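Local coordinates for putative short-chain dehydrogenase/reductase (Burkholderia xenovorans, PDB 5K9Z), which probably catalyses NAD- or NADP-dependent oxidation or reduction at a CH-OH group, as a member of the short-chain dehydrogenase/reductase family, at residues C[67-70]-C[74-77]; C[99-104]-C[114-119]; C[167-172]-C[245-250]. All coordinates share one frame; numbering follows the deposited sequence.

Contact 1 (C[67-70]-C[74-77]); sequences TDVS and QVAA
Gln74, on the first turns of helix 72-86, reaches back across the turn that leaves strand 63-66 and takes up the backbone N-H of Asp68. The setting is the Rossmann fold of the short-chain dehydrogenases: strand 63-66 is an outermost strand of the parallel sheet, and 67-70 links it to the next helix. Two torsions explain the reach. With chi1 at -66°, Gln74 CG lies beside its own backbone N and anti to the carbonyl carbon, and beyond CG the chain is extended. The amide oxygen thus arrives in line with the N-H of Asp68, and Asp68 N donates to Gln74 OE1 at 2.8 Å. The bond is nearly straight at the hydrogen (165°), although the donor stands 30° from the amide's carbonyl plane. Asp68 CB lies alongside the same oxygen, 3.3 Å from Gln74 OE1.

The carboxylate of Asp68 leads away from the helix and serves its own loop. Its OD1 accepts from Ser70 N, which makes an Asx turn, and from the Ser70 hydroxyl, both on one face of the carboxylate plane; Ser70 OG lies 2.7 Å from Asp68 OD1. These two bonds are internal to the loop, while the N of the same aspartate is held by the glutamine.

Beside this hydrogen bond to Gln74, methyl groups pack between loop and helix. Thr67 turns its methyl to the helix backbone, CG2 lying 3.8 Å from Gln74 O, while its hydroxyl bonds to the carbonyl oxygen of Ala65. Val75, whose side chain also touches Tyr126 of helix 110-138, sends one methyl against the loop backbone: Val75 CG2 rests 3.5 Å from Val69 CA and 4.0 Å from Val69 CB.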
loop_
_atom_site.group_PDB
_atom_site.type_symbol
_atom_site.label_atom_id
_atom_site.label_comp_id
_atom_site.label_asym_id
_atom_site.label_seq_id
_atom_site.Cartn_x
_atom_site.Cartn_y
_atom_site.Cartn_z
ATOM N N THR C 67 1.062 -25.122 -22.922
ATOM C CA THR C 67 1.033 -25.097 -21.458
ATOM C C THR C 67 -0.228 -24.413 -20.962
ATOM O O THR C 67 -0.376 -23.202 -21.138
ATOM C CB THR C 67 2.243 -24.366 -20.886
ATOM O OG1 THR C 67 3.436 -24.896 -21.450
ATOM C CG2 THR C 67 2.267 -24.530 -19.372
ATOM N N ASP C 68 -1.085 -25.170 -20.291
ATOM C CA ASP C 68 -2.168 -24.624 -19.480
ATOM C C ASP C 68 -1.655 -24.531 -18.044
ATOM O O ASP C 68 -1.537 -25.555 -17.360
ATOM C CB ASP C 68 -3.391 -25.531 -19.585
ATOM C CG ASP C 68 -4.568 -25.047 -18.770
ATOM O OD1 ASP C 68 -4.410 -24.183 -17.887
ATOM O OD2 ASP C 68 -5.668 -25.562 -19.016
ATOM N N VAL C 69 -1.377 -23.308 -17.572
ATOM C CA VAL C 69 -0.743 -23.146 -16.265
ATOM C C VAL C 69 -1.648 -23.558 -15.112
ATOM O O VAL C 69 -1.159 -23.752 -13.992
ATOM C CB VAL C 69 -0.238 -21.704 -16.021
ATOM C CG1 VAL C 69 0.764 -21.312 -17.084
ATOM C CG2 VAL C 69 -1.394 -20.703 -15.966
ATOM N N SER C 70 -2.939 -23.765 -15.351
ATOM C CA SER C 70 -3.761 -24.291 -14.268
ATOM C C SER C 70 -3.495 -25.766 -13.991
ATOM O O SER C 70 -3.992 -26.277 -12.980
ATOM C CB SER C 70 -5.253 -24.094 -14.567
ATOM O OG SER C 70 -5.675 -24.912 -15.639
ATOM N N GLN C 74 1.528 -29.765 -16.626
ATOM C CA GLN C 74 1.922 -29.065 -17.841
ATOM C C GLN C 74 2.973 -27.994 -17.552
ATOM O O GLN C 74 3.888 -27.775 -18.359
ATOM C CB GLN C 74 0.690 -28.465 -18.511
ATOM C CG GLN C 74 -0.266 -29.554 -19.032
ATOM C CD GLN C 74 -1.392 -28.985 -19.844
ATOM O OE1 GLN C 74 -1.263 -27.912 -20.439
ATOM N NE2 GLN C 74 -2.511 -29.697 -19.878
ATOM N N VAL C 75 2.859 -27.320 -16.408
ATOM C CA VAL C 75 3.879 -26.344 -16.019
ATOM C C VAL C 75 5.213 -27.047 -15.801
ATOM O O VAL C 75 6.253 -26.611 -16.298
ATOM C CB VAL C 75 3.425 -25.570 -14.766
ATOM C CG1 VAL C 75 4.550 -24.688 -14.235
ATOM C CG2 VAL C 75 2.159 -24.750 -15.064
ATOM N N ALA C 76 5.187 -28.176 -15.088
ATOM C CA ALA C 76 6.413 -28.936 -14.854
ATOM C C ALA C 76 7.019 -29.395 -16.173
ATOM O O ALA C 76 8.244 -29.358 -16.351
ATOM C CB ALA C 76 6.118 -30.131 -13.944
ATOM N N ALA C 77 6.165 -29.827 -17.110
ATOM C CA ALA C 77 6.632 -30.297 -18.413
ATOM C C ALA C 77 7.243 -29.170 -19.236
ATOM O O ALA C 77 8.169 -29.416 -20.017
ATOM C CB ALA C 77 5.477 -30.952 -19.185
#

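Contact 2 (C[99-104]-C[114-119]); sequences VGAYGS and HATLGV
Thr116 meets segment 99-104 with both branches of its side chain: the hydroxyl at strand 100-102, the methyl at Val99 just before it. In this short-chain dehydrogenase/reductase fold the strand follows the loop after central strand 91-94, and the partner is the long helix 110-138. Segment 114-119 is regular helix, with Gly118 N bonded to His114 O. Ala115 turns its methyl to Phe272 of the second subunit.

Thr116 comes next and carries the whole contact. Its chi1 of -59° places OG1 beside its own backbone N and CG2 anti to that N, which directs the hydroxyl to Ala101 and the methyl to Val99. Ala101 N donates to Thr116 OG1 at 2.8 Å, with an N-H...O angle of 160°. The hydroxyl is also hydrogen-bonded to the carbonyl oxygen of Ala112, one turn back, which ties the strand to the helix backbone through a single oxygen. Gly100 passes close beside it, CA at 3.5 Å from Thr116 OG1, at a positive phi (87°), a backbone setting that favours glycine. On the apolar branch, Thr116 CG2 lies 3.4 Å from Val99 O. Gly100, Ala101 and Tyr102 pair antiparallel with a strand of the second subunit, so the hydroxyl anchors an interface strand.

Leu117 faces Ala160 and Ala164 of helix 159-179. Val119 packs on Ala96 and Phe98, and its backbone N makes a weak bond, 3.3 Å from Val119 N to Thr116 O.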
loop_
_atom_site.group_PDB
_atom_site.type_symbol
_atom_site.label_atom_id
_atom_site.label_comp_id
_atom_site.label_asym_id
_atom_site.label_seq_id
_atom_site.Cartn_x
_atom_site.Cartn_y
_atom_site.Cartn_z
ATOM N N VAL C 99 -8.706 -12.896 -16.739
ATOM C CA VAL C 99 -9.402 -12.160 -15.688
ATOM C C VAL C 99 -10.314 -13.070 -14.871
ATOM O O VAL C 99 -10.253 -13.078 -13.631
ATOM C CB VAL C 99 -10.204 -10.967 -16.267
ATOM C CG1 VAL C 99 -10.908 -10.212 -15.143
ATOM C CG2 VAL C 99 -9.286 -10.039 -17.034
ATOM N N GLY C 100 -11.215 -13.786 -15.544
ATOM C CA GLY C 100 -12.077 -14.758 -14.881
ATOM C C GLY C 100 -13.350 -14.144 -14.316
ATOM O O GLY C 100 -14.038 -13.355 -14.990
ATOM N N ALA C 101 -13.666 -14.506 -13.077
ATOM C CA ALA C 101 -14.947 -14.134 -12.496
ATOM C C ALA C 101 -15.034 -12.635 -12.249
ATOM O O ALA C 101 -14.073 -11.999 -11.800
ATOM C CB ALA C 101 -15.158 -14.886 -11.185
ATOM N N TYR C 102 -16.194 -12.058 -12.533
ATOM C CA TYR C 102 -16.412 -10.655 -12.205
ATOM C C TYR C 102 -17.869 -10.504 -11.790
ATOM O O TYR C 102 -18.668 -11.446 -11.892
ATOM C CB TYR C 102 -16.088 -9.702 -13.380
ATOM C CG TYR C 102 -17.128 -9.828 -14.437
ATOM C CD1 TYR C 102 -17.121 -10.913 -15.305
ATOM C CD2 TYR C 102 -18.185 -8.912 -14.510
ATOM C CE1 TYR C 102 -18.125 -11.080 -16.251
ATOM C CE2 TYR C 102 -19.202 -9.075 -15.449
ATOM C CZ TYR C 102 -19.164 -10.173 -16.314
ATOM O OH TYR C 102 -20.164 -10.364 -17.255
ATOM N N GLY C 103 -18.215 -9.312 -11.318
ATOM C CA GLY C 103 -19.576 -9.038 -10.907
ATOM C C GLY C 103 -19.738 -9.283 -9.426
ATOM O O GLY C 103 -18.773 -9.534 -8.704
ATOM N N SER C 104 -20.989 -9.264 -8.979
ATOM C CA SER C 104 -21.271 -9.203 -7.553
ATOM C C SER C 104 -20.826 -10.471 -6.831
ATOM O O SER C 104 -21.047 -11.593 -7.299
ATOM C CB SER C 104 -22.760 -8.971 -7.312
ATOM O OG SER C 104 -23.034 -8.991 -5.919
ATOM N N HIS C 114 -13.036 -20.861 -8.255
ATOM C CA HIS C 114 -11.946 -21.826 -8.391
ATOM C C HIS C 114 -11.284 -21.768 -9.763
ATOM O O HIS C 114 -10.060 -21.907 -9.861
ATOM C CB HIS C 114 -12.441 -23.254 -8.106
ATOM C CG HIS C 114 -12.720 -23.506 -6.657
ATOM N ND1 HIS C 114 -13.918 -24.013 -6.207
ATOM C CD2 HIS C 114 -11.987 -23.237 -5.551
ATOM C CE1 HIS C 114 -13.892 -24.098 -4.888
ATOM N NE2 HIS C 114 -12.735 -23.622 -4.465
ATOM N N ALA C 115 -12.070 -21.614 -10.837
ATOM C CA ALA C 115 -11.469 -21.482 -12.162
ATOM C C ALA C 115 -10.543 -20.268 -12.236
ATOM O O ALA C 115 -9.466 -20.340 -12.841
ATOM C CB ALA C 115 -12.551 -21.375 -13.239
ATOM N N THR C 116 -10.956 -19.140 -11.647
ATOM C CA THR C 116 -10.128 -17.935 -11.691
ATOM C C THR C 116 -8.822 -18.152 -10.938
ATOM O O THR C 116 -7.736 -17.896 -11.468
ATOM C CB THR C 116 -10.883 -16.738 -11.107
ATOM O OG1 THR C 116 -12.092 -16.519 -11.838
ATOM C CG2 THR C 116 -10.011 -15.440 -11.178
ATOM N N LEU C 117 -8.912 -18.671 -9.708
ATOM C CA LEU C 117 -7.720 -18.885 -8.886
ATOM C C LEU C 117 -6.816 -19.977 -9.458
ATOM O O LEU C 117 -5.600 -19.939 -9.242
ATOM C CB LEU C 117 -8.137 -19.206 -7.450
ATOM C CG LEU C 117 -8.270 -18.012 -6.478
ATOM C CD1 LEU C 117 -9.121 -16.890 -7.023
ATOM C CD2 LEU C 117 -8.857 -18.499 -5.164
ATOM N N GLY C 118 -7.383 -20.933 -10.208
ATOM C CA GLY C 118 -6.563 -21.975 -10.812
ATOM C C GLY C 118 -5.539 -21.408 -11.775
ATOM O O GLY C 118 -4.372 -21.815 -11.771
ATOM N N VAL C 119 -5.950 -20.418 -12.570
ATOM C CA VAL C 119 -5.052 -19.763 -13.510
ATOM C C VAL C 119 -4.178 -18.723 -12.797
ATOM O O VAL C 119 -2.951 -18.690 -12.968
ATOM C CB VAL C 119 -5.863 -19.113 -14.653
ATOM C CG1 VAL C 119 -4.948 -18.372 -15.590
ATOM C CG2 VAL C 119 -6.746 -20.160 -15.417
#

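Contact 3 (C[167-172]-C[245-250]); sequences AVIGLT and AHTLVV
A chi1 of -72° swings the CG1-CD1 arm of Ile169 away from its carbonyl carbon, and at -61° Thr247 points its hydroxyl opposite its own carbonyl carbon. These settings bring the isoleucine's branches up to the threonine, and the two side chains cross at about a right angle. In the conformer of Ile169 given, CG2 lies 3.7 Å from Thr247 OG1, and Ile169 CD1 is 3.8 Å from Thr247 CG2; a second conformer was modelled and may meet Thr247 differently. No hydrogen bond spans the segments, so van der Waals contact carries the pairing.

The contact lays helix 159-179 against 247-250, an outermost strand of the parallel Rossmann sheet, beside strand 184-191, to which Leu248 is joined through the backbone of Ala188 and Ala190. One helical turn on, Thr172 packs against Val186 and Ala188 of that neighbouring strand. Its hydroxyl turns back into the helix: Thr172 OG1 donates to Val168 O at 2.7 Å. The same carbonyl accepts Thr172 N from the opposite face of its plane. The methyl is left for the loop entering the strand, where Thr172 CG2 approaches Ala245 CA at 4.4 Å.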
loop_
_atom_site.group_PDB
_atom_site.type_symbol
_atom_site.label_atom_id
_atom_site.label_comp_id
_atom_site.label_asym_id
_atom_site.label_seq_id
_atom_site.Cartn_x
_atom_site.Cartn_y
_atom_site.Cartn_z
ATOM N N ALA C 167 -2.630 -12.687 -3.397
ATOM C CA ALA C 167 -1.995 -13.955 -3.054
ATOM C C ALA C 167 -0.673 -14.152 -3.800
ATOM O O ALA C 167 0.291 -14.697 -3.238
ATOM C CB ALA C 167 -2.970 -15.110 -3.330
ATOM N N VAL C 168 -0.618 -13.727 -5.070
ATOM C CA VAL C 168 0.606 -13.815 -5.875
ATOM C C VAL C 168 1.718 -12.967 -5.260
ATOM O O VAL C 168 2.886 -13.378 -5.208
ATOM C CB VAL C 168 0.316 -13.385 -7.328
ATOM C CG1 VAL C 168 1.597 -13.121 -8.090
ATOM C CG2 VAL C 168 -0.550 -14.453 -8.067
ATOM N N ILE C 169 1.382 -11.773 -4.786
ATOM C CA ILE C 169 2.389 -10.963 -4.110
ATOM C C ILE C 169 2.825 -11.628 -2.806
ATOM O O ILE C 169 4.017 -11.660 -2.484
ATOM C CB ILE C 169 1.860 -9.533 -3.907
ATOM C CG1 ILE C 169 1.820 -8.827 -5.267
ATOM C CG2 ILE C 169 2.728 -8.764 -2.895
ATOM C CD1 ILE C 169 1.243 -7.428 -5.241
ATOM N N GLY C 170 1.889 -12.219 -2.060
ATOM C CA GLY C 170 2.285 -12.928 -0.844
ATOM C C GLY C 170 3.161 -14.143 -1.123
ATOM O O GLY C 170 4.155 -14.389 -0.429
ATOM N N LEU C 171 2.801 -14.920 -2.144
ATOM C CA LEU C 171 3.615 -16.069 -2.516
ATOM C C LEU C 171 4.979 -15.625 -3.028
ATOM O O LEU C 171 5.992 -16.284 -2.769
ATOM C CB LEU C 171 2.896 -16.882 -3.582
ATOM C CG LEU C 171 3.571 -18.148 -4.075
ATOM C CD1 LEU C 171 3.935 -19.062 -2.914
ATOM C CD2 LEU C 171 2.623 -18.831 -5.023
ATOM N N THR C 172 5.017 -14.518 -3.773
ATOM C CA THR C 172 6.292 -13.940 -4.199
ATOM C C THR C 172 7.203 -13.665 -3.001
ATOM O O THR C 172 8.379 -14.048 -2.992
ATOM C CB THR C 172 6.046 -12.645 -4.984
ATOM O OG1 THR C 172 5.356 -12.932 -6.211
ATOM C CG2 THR C 172 7.367 -11.980 -5.310
ATOM N N ALA C 245 11.947 -10.049 -3.839
ATOM C CA ALA C 245 10.627 -10.003 -3.214
ATOM C C ALA C 245 9.876 -8.714 -3.507
ATOM O O ALA C 245 8.881 -8.413 -2.841
ATOM C CB ALA C 245 10.716 -10.201 -1.700
ATOM N N HIS C 246 10.306 -7.960 -4.503
ATOM C CA HIS C 246 9.762 -6.624 -4.730
ATOM C C HIS C 246 8.591 -6.688 -5.697
ATOM O O HIS C 246 8.534 -7.556 -6.571
ATOM C CB HIS C 246 10.836 -5.688 -5.292
ATOM C CG HIS C 246 10.361 -4.277 -5.521
ATOM N ND1 HIS C 246 9.823 -3.498 -4.521
ATOM C CD2 HIS C 246 10.343 -3.518 -6.641
ATOM C CE1 HIS C 246 9.502 -2.312 -5.012
ATOM N NE2 HIS C 246 9.812 -2.295 -6.297
ATOM N N THR C 247 7.659 -5.759 -5.541
ATOM C CA THR C 247 6.565 -5.605 -6.501
ATOM C C THR C 247 6.806 -4.305 -7.250
ATOM O O THR C 247 6.584 -3.216 -6.709
ATOM C CB THR C 247 5.205 -5.620 -5.821
ATOM O OG1 THR C 247 5.028 -6.878 -5.167
ATOM C CG2 THR C 247 4.071 -5.437 -6.871
ATOM N N LEU C 248 7.291 -4.419 -8.480
ATOM C CA LEU C 248 7.568 -3.242 -9.287
ATOM C C LEU C 248 6.261 -2.788 -9.932
ATOM O O LEU C 248 5.723 -3.472 -10.809
ATOM C CB LEU C 248 8.635 -3.564 -10.325
ATOM C CG LEU C 248 8.998 -2.508 -11.355
ATOM C CD1 LEU C 248 9.216 -1.168 -10.697
ATOM C CD2 LEU C 248 10.246 -2.958 -12.098
ATOM N N VAL C 249 5.737 -1.650 -9.480
ATOM C CA VAL C 249 4.420 -1.164 -9.898
ATOM C C VAL C 249 4.587 -0.247 -11.103
ATOM O O VAL C 249 5.421 0.673 -11.088
ATOM C CB VAL C 249 3.708 -0.432 -8.749
ATOM C CG1 VAL C 249 2.371 0.168 -9.222
ATOM C CG2 VAL C 249 3.523 -1.352 -7.537
ATOM N N VAL C 250 3.797 -0.494 -12.150
ATOM C CA VAL C 250 3.861 0.286 -13.386
ATOM C C VAL C 250 2.434 0.750 -13.656
ATOM O O VAL C 250 1.696 0.114 -14.410
ATOM C CB VAL C 250 4.422 -0.519 -14.568
ATOM C CG1 VAL C 250 4.642 0.394 -15.787
ATOM C CG2 VAL C 250 5.722 -1.252 -14.181
#

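Overall arrangement
The three contacts lie in series along one Rossmann fold. Contact 2 is buried and forms part of the subunit interface; contacts 1 and 3 are partly buried, one beside each outermost strand, though contact 3 is centred nearest the chain centre (about 10 Å, against 16 and 17 Å). A backbone N-H given to a side-chain oxygen defines contact 1 (amide) and contact 2 (hydroxyl), whereas contact 3 has no hydrogen bond across it and rests on van der Waals contact. Contacts 1 and 2 touch, Ser70 CB standing 3.7 Å from Gly118 O; contact 3 stays apart, nearest atoms about 7 Å from contact 2, yet helix 110-138 flanks contacts 1 and 3 and carries 114-119.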